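Local coordinates for acyl-CoA dehydrogenase FadE3 (Mycobacterium smegmatis, PDB 4IV6), which is a flavoprotein of the acyl-CoA dehydrogenase family that binds dihydroflavine-adenine dinucleotide in a pocket completed by a second subunit, at residues 90-95 with 120-125; 97-102 with 110-115; 143-148 with 218-223. All blocks are in the same frame, centred on the assembly; numbering follows the deposited sequence.

Overall arrangement
Contacts 1 and 2 adjoin, their centres about 10 Å apart. They share helix 83-102: its residues 90-95 rest on strand 122-125 in contact 1, and 97-102 face helix 105-116 in contact 2. The chain then leads from that second helix into the strand, and L120 N lies 3.0 Å from R114 O, probably hydrogen-bonded. Contact 1 reaches the flavin through M124, whereas the M115 side chain of contact 2 stays about 14 Å from dihydroflavine-adenine dinucleotide. Contact 3 is a surface corner of the β-domain, its centre about 22 Å from each of the others; its nearest atoms are about 6 Å from contact 2 and 12 Å from contact 1.

Contact 1: residues 90-95 with 120-125; sequences GGHTVV and LRATMA. With FDA (dihydroflavine-adenine dinucleotide), chain D.
Strand 122-125, the first of the β-domain, crosses helix 83-102 beside the flavin pocket, with H92 and V95 of the helix set on A122. Axes of the two elements approach to 5.9 Å and cross at 87°. H92 swings its ring away from its own backbone N (chi1 177°), which sets the ring edge against the strand, and ND1 accepts A122 N at 3.1 Å. This bond is fairly straight and lies close to the ring plane. On the same edge, CE1 stands 3.3 Å from L120 O. NE2 is hydrogen-bonded to F53 O and weakly to M115 O, consistent with a proton on NE2 and an acceptor at ND1, so the buried ring is held at both nitrogens. One turn on, V95 divides its branches: CG1 rests on A122 CB (3.8 Å), while CG2 touches M124 SD (3.6 Å). M124 bends at chi2 and chi3, curling its sulfur back to the helix, where V94 CG1 meets SD from across at 3.9 Å. The backbone of M124 serves the ligand: its O accepts N3 of dihydroflavine-adenine dinucleotide at 3.0 Å, nearly straight at 174°. T123, its side chain turned from the helix, bonds through OG1 to S159 O. Strand 166-172 runs parallel alongside 122-125, its A168 touching V95 and M124, and M238 of helix 234-270 packs on V94 and M124.

Contact 2: residues 97-102 with 110-115; sequences KLLLLF and KYLPRM
Y111, whose CB meets L99, ends in a hydroxyl hydrogen-bonded to E190 OE2, an oxygen that K110 NZ also approaches in a long, weak ion pair. CG of K110 sits over the centre of one face of the Y111 ring, 3.7 Å above its plane, whereas L99 CD2 lies near that plane at the ring's edge. K110 also gives its carbonyl O to R114 NH1 at 3.0 Å; the bond is nearly straight (169°) and lies close to the guanidinium plane. This side-chain bond spans the kink at P113, where the N atoms of P113 and R114 have no bond to the preceding turn. Helices 83-102 and 105-116, joined by a very short connection, form an angled helical hairpin of the N-terminal domain; their segments run 144° apart, with axes 10.5 Å from one another, and meet through apolar side chains. L112 is forked between two leucines of the facing helix: its CD2 touches L99 CD1 at 3.6 Å, and its CD1 touches L100 CD2 at the same 3.6 Å. L99 and L112 lie alongside with their chains pointing oppositely. M115, bent at chi3 (67°), brings SD to within 3.7 Å of L99 CD1, the methyl that also lies 4.0 Å from Y111 CB. Beyond the pair, P58 touches L100 and Y61 touches L112, while M115 also packs on A122 of the neighbouring strand.

Contact 3: residues 143-148 with 218-223; sequences RRDGDD and DARVPV
R144 stretches its chain from CG to NE across V223, so that V223 CG1 lies 3.8 Å above the guanidinium plane, over its centre. D145 forms a salt bridge through OD2 to R220 NH1; the modelled 2.5 Å is doubtfully short, and R220 has two conformers, so its bonds hold for the one modelled here. In it the carboxylate stands nearly upright to the guanidinium, 83° between planes. G146 takes a positive phi (67°) at the second position of a type II' turn from D145 to D148, a tight two-residue β-hairpin that joins strands 141-145 and 148-159 in the antiparallel sheet of the middle domain. D147 turns its carbonyl to the other segment: O accepts V223 N at 2.9 Å, the donor lying above the carbonyl plane, and P222 CA makes a CA-H...O contact with the same oxygen at 3.5 Å. D148 forms an antiparallel non-hydrogen-bonded pair with P222, and its CA lies 3.1 Å from V221 O. Its OD2 reaches R220 NE at the guanidinium edge over a longer 3.5 Å. R220, bent at chi3, also meets D218 OD1 through NH2, so in this conformer three carboxylates surround one exposed arginine. Opposite I151 of strand 148-159, the chain at D218-A219 fits in an extra residue, a G1 β bulge.

Contact 1: residues 90-95 with 120-125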
loop_
_atom_site.group_PDB
_atom_site.type_symbol
_atom_site.label_atom_id
_atom_site.label_comp_id
_atom_site.label_asym_id
_atom_site.label_seq_id
_atom_site.Cartn_x
_atom_site.Cartn_y
_atom_site.Cartn_z
ATOM N N GLY B 90 -22.096 22.151 1.817
ATOM C CA GLY B 90 -21.105 22.126 0.732
ATOM C C GLY B 90 -21.590 22.633 -0.617
ATOM O O GLY B 90 -21.100 23.655 -1.133
ATOM N N GLY B 91 -22.561 21.935 -1.195
ATOM C CA GLY B 91 -23.209 22.417 -2.409
ATOM C C GLY B 91 -23.765 23.831 -2.324
ATOM O O GLY B 91 -23.701 24.587 -3.293
ATOM N N HIS B 92 -24.300 24.206 -1.162
ATOM C CA HIS B 92 -24.803 25.553 -0.940
ATOM C C HIS B 92 -23.687 26.566 -1.109
ATOM O O HIS B 92 -23.854 27.594 -1.752
ATOM C CB HIS B 92 -25.408 25.639 0.459
ATOM C CG HIS B 92 -25.907 26.986 0.846
ATOM N ND1 HIS B 92 -27.226 27.369 0.694
ATOM C CD2 HIS B 92 -25.284 28.018 1.461
ATOM C CE1 HIS B 92 -27.382 28.596 1.161
ATOM N NE2 HIS B 92 -26.217 29.006 1.645
ATOM N N THR B 93 -22.526 26.268 -0.551
ATOM C CA THR B 93 -21.355 27.136 -0.736
ATOM C C THR B 93 -20.929 27.249 -2.218
ATOM O O THR B 93 -20.620 28.337 -2.724
ATOM C CB THR B 93 -20.161 26.636 0.096
ATOM O OG1 THR B 93 -20.585 26.357 1.452
ATOM C CG2 THR B 93 -19.068 27.667 0.104
ATOM N N VAL B 94 -20.910 26.126 -2.904
ATOM C CA VAL B 94 -20.530 26.127 -4.306
ATOM C C VAL B 94 -21.509 27.000 -5.096
ATOM O O VAL B 94 -21.081 27.810 -5.905
ATOM C CB VAL B 94 -20.442 24.698 -4.860
ATOM C CG1 VAL B 94 -20.188 24.712 -6.348
ATOM C CG2 VAL B 94 -19.324 23.926 -4.151
ATOM N N VAL B 95 -22.816 26.870 -4.833
ATOM C CA VAL B 95 -23.799 27.699 -5.549
ATOM C C VAL B 95 -23.604 29.168 -5.208
ATOM O O VAL B 95 -23.703 30.026 -6.104
ATOM C CB VAL B 95 -25.266 27.299 -5.263
ATOM C CG1 VAL B 95 -26.233 28.256 -5.947
ATOM C CG2 VAL B 95 -25.525 25.878 -5.713
ATOM N N LEU B 120 -32.911 30.483 2.664
ATOM C CA LEU B 120 -32.918 29.712 1.435
ATOM C C LEU B 120 -31.643 28.894 1.333
ATOM O O LEU B 120 -30.564 29.437 1.453
ATOM C CB LEU B 120 -33.017 30.639 0.243
ATOM C CG LEU B 120 -32.850 29.997 -1.136
ATOM C CD1 LEU B 120 -33.963 29.027 -1.423
ATOM C CD2 LEU B 120 -32.827 31.095 -2.179
ATOM N N ARG B 121 -31.781 27.606 1.058
ATOM C CA ARG B 121 -30.662 26.728 0.795
ATOM C C ARG B 121 -30.606 26.284 -0.665
ATOM O O ARG B 121 -31.647 26.130 -1.333
ATOM C CB ARG B 121 -30.774 25.518 1.693
ATOM C CG ARG B 121 -30.350 25.841 3.120
ATOM C CD ARG B 121 -30.630 24.695 4.043
ATOM N NE ARG B 121 -29.797 23.556 3.748
ATOM C CZ ARG B 121 -29.976 22.362 4.293
ATOM N NH1 ARG B 121 -30.945 22.175 5.191
ATOM N NH2 ARG B 121 -29.166 21.369 3.967
ATOM N N ALA B 122 -29.385 26.089 -1.162
ATOM C CA ALA B 122 -29.160 25.681 -2.534
ATOM C C ALA B 122 -28.302 24.442 -2.589
ATOM O O ALA B 122 -27.490 24.165 -1.690
ATOM C CB ALA B 122 -28.521 26.811 -3.342
ATOM N N THR B 123 -28.460 23.699 -3.684
ATOM C CA THR B 123 -27.612 22.549 -3.936
ATOM C C THR B 123 -27.280 22.448 -5.425
ATOM O O THR B 123 -27.893 23.148 -6.248
ATOM C CB THR B 123 -28.271 21.273 -3.434
ATOM O OG1 THR B 123 -27.345 20.175 -3.514
ATOM C CG2 THR B 123 -29.526 20.949 -4.267
ATOM N N MET B 124 -26.306 21.598 -5.756
ATOM C CA MET B 124 -25.867 21.387 -7.150
ATOM C C MET B 124 -26.458 20.116 -7.716
ATOM O O MET B 124 -26.271 19.072 -7.128
ATOM C CB MET B 124 -24.356 21.167 -7.241
ATOM C CG MET B 124 -23.469 22.313 -6.831
ATOM S SD MET B 124 -23.615 23.735 -7.927
ATOM C CE MET B 124 -23.303 22.990 -9.508
ATOM N N ALA B 125 -27.072 20.189 -8.891
ATOM C CA ALA B 125 -27.588 19.011 -9.570
ATOM C C ALA B 125 -26.913 18.754 -10.921
ATOM O O ALA B 125 -27.309 19.309 -11.960
ATOM C CB ALA B 125 -29.094 19.104 -9.728
HETATM P PA FDA D . -19.610 6.270 -12.997
HETATM O O1A FDA D . -19.269 7.520 -13.769
HETATM O O2A FDA D . -20.676 5.333 -13.495
HETATM O O5B FDA D . -18.252 5.450 -12.776
HETATM C C5B FDA D . -18.222 4.102 -12.253
HETATM C C4B FDA D . -16.756 3.664 -12.090
HETATM O O4B FDA D . -16.020 3.826 -13.318
HETATM C C3B FDA D . -16.012 4.512 -11.081
HETATM O O3B FDA D . -14.954 3.725 -10.491
HETATM C C2B FDA D . -15.463 5.626 -11.945
HETATM O O2B FDA D . -14.336 6.304 -11.397
HETATM C C1B FDA D . -15.034 4.834 -13.157
HETATM N N9A FDA D . -14.920 5.654 -14.393
HETATM C C8A FDA D . -15.953 6.181 -15.087
HETATM N N7A FDA D . -15.500 6.826 -16.180
HETATM C C5A FDA D . -14.150 6.714 -16.170
HETATM C C6A FDA D . -13.052 7.159 -17.012
HETATM N N6A FDA D . -13.315 7.873 -18.108
HETATM N N1A FDA D . -11.777 6.857 -16.681
HETATM C C2A FDA D . -11.513 6.111 -15.595
HETATM N N3A FDA D . -12.474 5.663 -14.757
HETATM C C4A FDA D . -13.775 5.919 -15.009
HETATM N N1 FDA D . -23.939 14.541 -7.520
HETATM C C2 FDA D . -24.493 15.740 -7.678
HETATM O O2 FDA D . -24.618 16.198 -8.830
HETATM N N3 FDA D . -24.922 16.472 -6.635
HETATM C C4 FDA D . -24.853 16.073 -5.365
HETATM O O4 FDA D . -25.299 16.787 -4.427
HETATM C C4X FDA D . -24.224 14.763 -5.101
HETATM N N5 FDA D . -24.119 14.230 -3.866
HETATM C C5X FDA D . -23.944 12.891 -3.728
HETATM C C6 FDA D . -24.243 12.237 -2.528
HETATM C C7 FDA D . -24.028 10.868 -2.369
HETATM C C7M FDA D . -24.388 10.172 -1.082
HETATM C C8 FDA D . -23.479 10.123 -3.433
HETATM C C8M FDA D . -23.203 8.639 -3.358
HETATM C C9 FDA D . -23.191 10.769 -4.624
HETATM C C9A FDA D . -23.434 12.142 -4.793
HETATM N N10 FDA D . -23.160 12.750 -6.036
HETATM C C10 FDA D . -23.787 13.991 -6.285
HETATM C "C1'" FDA D . -22.995 11.860 -7.191
HETATM C "C2'" FDA D . -21.509 11.659 -7.397
HETATM O "O2'" FDA D . -20.877 12.868 -7.816
HETATM C "C3'" FDA D . -21.315 10.547 -8.428
HETATM O "O3'" FDA D . -21.569 9.304 -7.782
HETATM C "C4'" FDA D . -19.926 10.513 -9.022
HETATM O "O4'" FDA D . -19.910 11.543 -10.024
HETATM C "C5'" FDA D . -19.634 9.176 -9.727
HETATM O "O5'" FDA D . -20.699 8.892 -10.605
HETATM P P FDA D . -21.225 7.446 -10.982
HETATM O O1P FDA D . -22.202 7.720 -12.109
HETATM O O2P FDA D . -21.711 6.759 -9.752
HETATM O O3P FDA D . -19.879 6.711 -11.483
#

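Contact 2: residues 97-102 with 110-115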
loop_
_atom_site.group_PDB
_atom_site.type_symbol
_atom_site.label_atom_id
_atom_site.label_comp_id
_atom_site.label_asym_id
_atom_site.label_seq_id
_atom_site.Cartn_x
_atom_site.Cartn_y
_atom_site.Cartn_z
ATOM N N LYS B 97 -20.856 30.631 -4.547
ATOM C CA LYS B 97 -19.729 31.092 -5.356
ATOM C C LYS B 97 -20.072 31.273 -6.830
ATOM O O LYS B 97 -19.645 32.240 -7.457
ATOM C CB LYS B 97 -18.565 30.112 -5.193
ATOM C CG LYS B 97 -17.277 30.509 -5.907
ATOM C CD LYS B 97 -16.543 31.615 -5.174
ATOM C CE LYS B 97 -15.190 31.879 -5.813
ATOM N NZ LYS B 97 -14.519 33.054 -5.185
ATOM N N LEU B 98 -20.799 30.325 -7.413
ATOM C CA LEU B 98 -21.213 30.463 -8.801
ATOM C C LEU B 98 -22.036 31.744 -9.050
ATOM O O LEU B 98 -21.841 32.430 -10.060
ATOM C CB LEU B 98 -22.015 29.256 -9.263
ATOM C CG LEU B 98 -21.217 27.966 -9.344
ATOM C CD1 LEU B 98 -22.141 26.838 -9.769
ATOM C CD2 LEU B 98 -20.026 28.102 -10.276
ATOM N N LEU B 99 -22.946 32.047 -8.133
ATOM C CA LEU B 99 -23.727 33.276 -8.204
ATOM C C LEU B 99 -22.822 34.502 -8.155
ATOM O O LEU B 99 -22.965 35.414 -8.961
ATOM C CB LEU B 99 -24.746 33.342 -7.062
ATOM C CG LEU B 99 -26.082 32.620 -7.273
ATOM C CD1 LEU B 99 -26.793 32.394 -5.943
ATOM C CD2 LEU B 99 -26.971 33.435 -8.199
ATOM N N LEU B 100 -21.886 34.530 -7.217
ATOM C CA LEU B 100 -20.970 35.657 -7.149
ATOM C C LEU B 100 -20.127 35.770 -8.415
ATOM O O LEU B 100 -19.968 36.856 -8.926
ATOM C CB LEU B 100 -20.079 35.536 -5.945
ATOM C CG LEU B 100 -20.849 35.823 -4.654
ATOM C CD1 LEU B 100 -20.101 35.185 -3.504
ATOM C CD2 LEU B 100 -21.038 37.318 -4.437
ATOM N N LEU B 101 -19.625 34.656 -8.930
ATOM C CA LEU B 101 -18.719 34.699 -10.098
ATOM C C LEU B 101 -19.417 35.051 -11.397
ATOM O O LEU B 101 -18.873 35.791 -12.205
ATOM C CB LEU B 101 -17.976 33.356 -10.280
ATOM C CG LEU B 101 -16.903 33.009 -9.231
ATOM C CD1 LEU B 101 -16.258 31.663 -9.548
ATOM C CD2 LEU B 101 -15.835 34.088 -9.134
ATOM N N PHE B 102 -20.632 34.539 -11.577
ATOM C CA PHE B 102 -21.296 34.493 -12.867
ATOM C C PHE B 102 -22.727 35.092 -12.902
ATOM O O PHE B 102 -23.279 35.318 -13.969
ATOM C CB PHE B 102 -21.350 33.010 -13.325
ATOM C CG PHE B 102 -19.989 32.339 -13.412
ATOM C CD1 PHE B 102 -19.023 32.796 -14.291
ATOM C CD2 PHE B 102 -19.685 31.255 -12.626
ATOM C CE1 PHE B 102 -17.773 32.197 -14.376
ATOM C CE2 PHE B 102 -18.440 30.626 -12.704
ATOM C CZ PHE B 102 -17.482 31.096 -13.586
ATOM N N LYS B 110 -31.515 38.606 -5.711
ATOM C CA LYS B 110 -32.685 37.774 -5.453
ATOM C C LYS B 110 -32.412 36.654 -4.445
ATOM O O LYS B 110 -33.268 36.342 -3.619
ATOM C CB LYS B 110 -33.155 37.157 -6.755
ATOM C CG LYS B 110 -34.312 36.208 -6.556
ATOM C CD LYS B 110 -34.958 35.866 -7.859
ATOM C CE LYS B 110 -36.358 35.391 -7.556
ATOM N NZ LYS B 110 -37.007 34.965 -8.813
ATOM N N TYR B 111 -31.227 36.052 -4.528
ATOM C CA TYR B 111 -30.925 34.804 -3.823
ATOM C C TYR B 111 -29.910 34.883 -2.662
ATOM O O TYR B 111 -30.114 34.247 -1.627
ATOM C CB TYR B 111 -30.427 33.772 -4.836
ATOM C CG TYR B 111 -31.491 33.315 -5.806
ATOM C CD1 TYR B 111 -32.758 32.877 -5.353
ATOM C CD2 TYR B 111 -31.245 33.288 -7.161
ATOM C CE1 TYR B 111 -33.738 32.461 -6.249
ATOM C CE2 TYR B 111 -32.223 32.875 -8.053
ATOM C CZ TYR B 111 -33.467 32.465 -7.603
ATOM O OH TYR B 111 -34.417 32.046 -8.515
ATOM N N LEU B 112 -28.816 35.639 -2.839
ATOM C CA LEU B 112 -27.714 35.639 -1.865
ATOM C C LEU B 112 -28.048 36.124 -0.455
ATOM O O LEU B 112 -27.527 35.538 0.511
ATOM C CB LEU B 112 -26.478 36.381 -2.398
ATOM C CG LEU B 112 -25.756 35.726 -3.574
ATOM C CD1 LEU B 112 -24.551 36.549 -3.992
ATOM C CD2 LEU B 112 -25.313 34.312 -3.230
ATOM N N PRO B 113 -28.919 37.145 -0.311
ATOM C CA PRO B 113 -29.250 37.534 1.065
ATOM C C PRO B 113 -29.957 36.446 1.888
ATOM O O PRO B 113 -29.590 36.221 3.039
ATOM C CB PRO B 113 -30.128 38.795 0.878
ATOM C CG PRO B 113 -29.659 39.371 -0.422
ATOM C CD PRO B 113 -29.447 38.126 -1.280
ATOM N N ARG B 114 -30.921 35.740 1.302
ATOM C CA ARG B 114 -31.584 34.661 2.011
ATOM C C ARG B 114 -30.722 33.402 2.085
ATOM O O ARG B 114 -30.865 32.608 3.006
ATOM C CB ARG B 114 -32.913 34.323 1.375
ATOM C CG ARG B 114 -33.998 35.357 1.599
ATOM C CD ARG B 114 -35.243 34.899 0.868
ATOM N NE ARG B 114 -35.051 34.981 -0.583
ATOM C CZ ARG B 114 -35.634 34.186 -1.479
ATOM N NH1 ARG B 114 -35.402 34.369 -2.788
ATOM N NH2 ARG B 114 -36.436 33.200 -1.081
ATOM N N MET B 115 -29.820 33.224 1.136
ATOM C CA MET B 115 -28.849 32.125 1.234
ATOM C C MET B 115 -27.886 32.310 2.405
ATOM O O MET B 115 -27.568 31.365 3.106
ATOM C CB MET B 115 -28.080 31.957 -0.068
ATOM C CG MET B 115 -28.929 31.313 -1.148
ATOM S SD MET B 115 -28.110 31.214 -2.744
ATOM C CE MET B 115 -26.810 30.046 -2.352
#

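Contact 3: residues 143-148 with 218-223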
loop_
_atom_site.group_PDB
_atom_site.type_symbol
_atom_site.label_atom_id
_atom_site.label_comp_id
_atom_site.label_asym_id
_atom_site.label_seq_id
_atom_site.Cartn_x
_atom_site.Cartn_y
_atom_site.Cartn_z
ATOM N N ARG B 143 -35.304 23.470 -23.049
ATOM C CA ARG B 143 -35.593 23.999 -24.371
ATOM C C ARG B 143 -36.385 25.298 -24.265
ATOM O O ARG B 143 -37.375 25.388 -23.539
ATOM C CB ARG B 143 -36.316 22.928 -25.181
ATOM C CG ARG B 143 -37.440 23.395 -26.069
ATOM C CD ARG B 143 -38.064 22.184 -26.741
ATOM N NE ARG B 143 -37.658 22.048 -28.134
ATOM C CZ ARG B 143 -38.508 22.099 -29.145
ATOM N NH1 ARG B 143 -38.074 21.959 -30.392
ATOM N NH2 ARG B 143 -39.798 22.276 -28.886
ATOM N N ARG B 144 -35.920 26.316 -24.983
ATOM C CA ARG B 144 -36.563 27.608 -24.927
ATOM C C ARG B 144 -37.951 27.538 -25.567
ATOM O O ARG B 144 -38.138 26.912 -26.603
ATOM C CB ARG B 144 -35.705 28.665 -25.614
ATOM C CG ARG B 144 -35.962 30.049 -25.073
ATOM C CD ARG B 144 -35.650 31.107 -26.085
ATOM N NE ARG B 144 -35.466 32.407 -25.447
ATOM C CZ ARG B 144 -34.353 32.775 -24.824
ATOM N NH1 ARG B 144 -34.290 33.979 -24.286
ATOM N NH2 ARG B 144 -33.313 31.938 -24.715
ATOM N N ASP B 145 -38.933 28.124 -24.895
ATOM C CA ASP B 145 -40.274 28.284 -25.433
ATOM C C ASP B 145 -40.765 29.631 -24.914
ATOM O O ASP B 145 -41.142 29.759 -23.744
ATOM C CB ASP B 145 -41.189 27.148 -24.974
ATOM C CG ASP B 145 -42.641 27.371 -25.351
ATOM O OD1 ASP B 145 -42.892 28.037 -26.343
ATOM O OD2 ASP B 145 -43.542 26.886 -24.659
ATOM N N GLY B 146 -40.712 30.643 -25.780
ATOM C CA GLY B 146 -41.072 32.002 -25.399
ATOM C C GLY B 146 -40.050 32.509 -24.406
ATOM O O GLY B 146 -38.851 32.447 -24.660
ATOM N N ASP B 147 -40.509 32.967 -23.252
ATOM C CA ASP B 147 -39.598 33.428 -22.222
ATOM C C ASP B 147 -39.420 32.441 -21.104
ATOM O O ASP B 147 -39.018 32.830 -20.014
ATOM C CB ASP B 147 -40.055 34.759 -21.660
ATOM C CG ASP B 147 -40.127 35.838 -22.730
ATOM O OD1 ASP B 147 -39.187 35.956 -23.558
ATOM O OD2 ASP B 147 -41.139 36.552 -22.735
ATOM N N ASP B 148 -39.693 31.164 -21.388
ATOM C CA ASP B 148 -39.401 30.065 -20.474
ATOM C C ASP B 148 -38.385 29.101 -21.064
ATOM O O ASP B 148 -38.248 28.975 -22.274
ATOM C CB ASP B 148 -40.658 29.229 -20.159
ATOM C CG ASP B 148 -41.663 29.953 -19.279
ATOM O OD1 ASP B 148 -41.281 30.796 -18.398
ATOM O OD2 ASP B 148 -42.866 29.629 -19.466
ATOM N N ASP B 218 -41.839 18.515 -18.189
ATOM C CA ASP B 218 -42.434 19.742 -18.749
ATOM C C ASP B 218 -42.320 20.877 -17.728
ATOM O O ASP B 218 -43.258 21.673 -17.546
ATOM C CB ASP B 218 -43.898 19.479 -19.125
ATOM C CG ASP B 218 -44.505 20.577 -20.011
ATOM O OD1 ASP B 218 -43.878 20.969 -21.006
ATOM O OD2 ASP B 218 -45.627 21.003 -19.709
ATOM N N ALA B 219 -41.165 20.971 -17.082
ATOM C CA ALA B 219 -40.986 21.913 -15.950
ATOM C C ALA B 219 -40.546 23.264 -16.481
ATOM O O ALA B 219 -39.427 23.406 -17.027
ATOM C CB ALA B 219 -39.960 21.392 -14.967
ATOM N N ARG B 220 -41.414 24.258 -16.316
ATOM C CA ARG B 220 -41.201 25.586 -16.884
ATOM C C ARG B 220 -40.525 26.527 -15.893
ATOM O O ARG B 220 -41.006 26.701 -14.784
ATOM C CB ARG B 220 -42.541 26.194 -17.297
ATOM C CG ARG B 220 -43.383 25.301 -18.194
ATOM C CD ARG B 220 -44.575 26.079 -18.749
ATOM N NE ARG B 220 -44.302 26.471 -20.114
ATOM C CZ ARG B 220 -44.349 25.608 -21.120
ATOM N NH1 ARG B 220 -44.070 26.011 -22.340
ATOM N NH2 ARG B 220 -44.680 24.332 -20.884
ATOM N N VAL B 221 -39.416 27.123 -16.298
ATOM C CA VAL B 221 -38.768 28.184 -15.531
ATOM C C VAL B 221 -38.535 29.350 -16.482
ATOM O O VAL B 221 -38.412 29.160 -17.669
ATOM C CB VAL B 221 -37.438 27.731 -14.912
ATOM C CG1 VAL B 221 -37.670 26.549 -13.994
ATOM C CG2 VAL B 221 -36.401 27.400 -15.981
ATOM N N PRO B 222 -38.494 30.573 -15.962
ATOM C CA PRO B 222 -38.230 31.672 -16.860
ATOM C C PRO B 222 -36.792 31.648 -17.378
ATOM O O PRO B 222 -35.892 31.092 -16.716
ATOM C CB PRO B 222 -38.514 32.919 -16.010
ATOM C CG PRO B 222 -38.525 32.473 -14.596
ATOM C CD PRO B 222 -38.745 30.993 -14.578
ATOM N N VAL B 223 -36.580 32.225 -18.560
ATOM C CA VAL B 223 -35.227 32.230 -19.169
ATOM C C VAL B 223 -34.212 32.975 -18.327
ATOM O O VAL B 223 -33.016 32.685 -18.406
ATOM C CB VAL B 223 -35.181 32.727 -20.638
ATOM C CG1 VAL B 223 -35.933 31.743 -21.529
ATOM C CG2 VAL B 223 -35.720 34.148 -20.796
#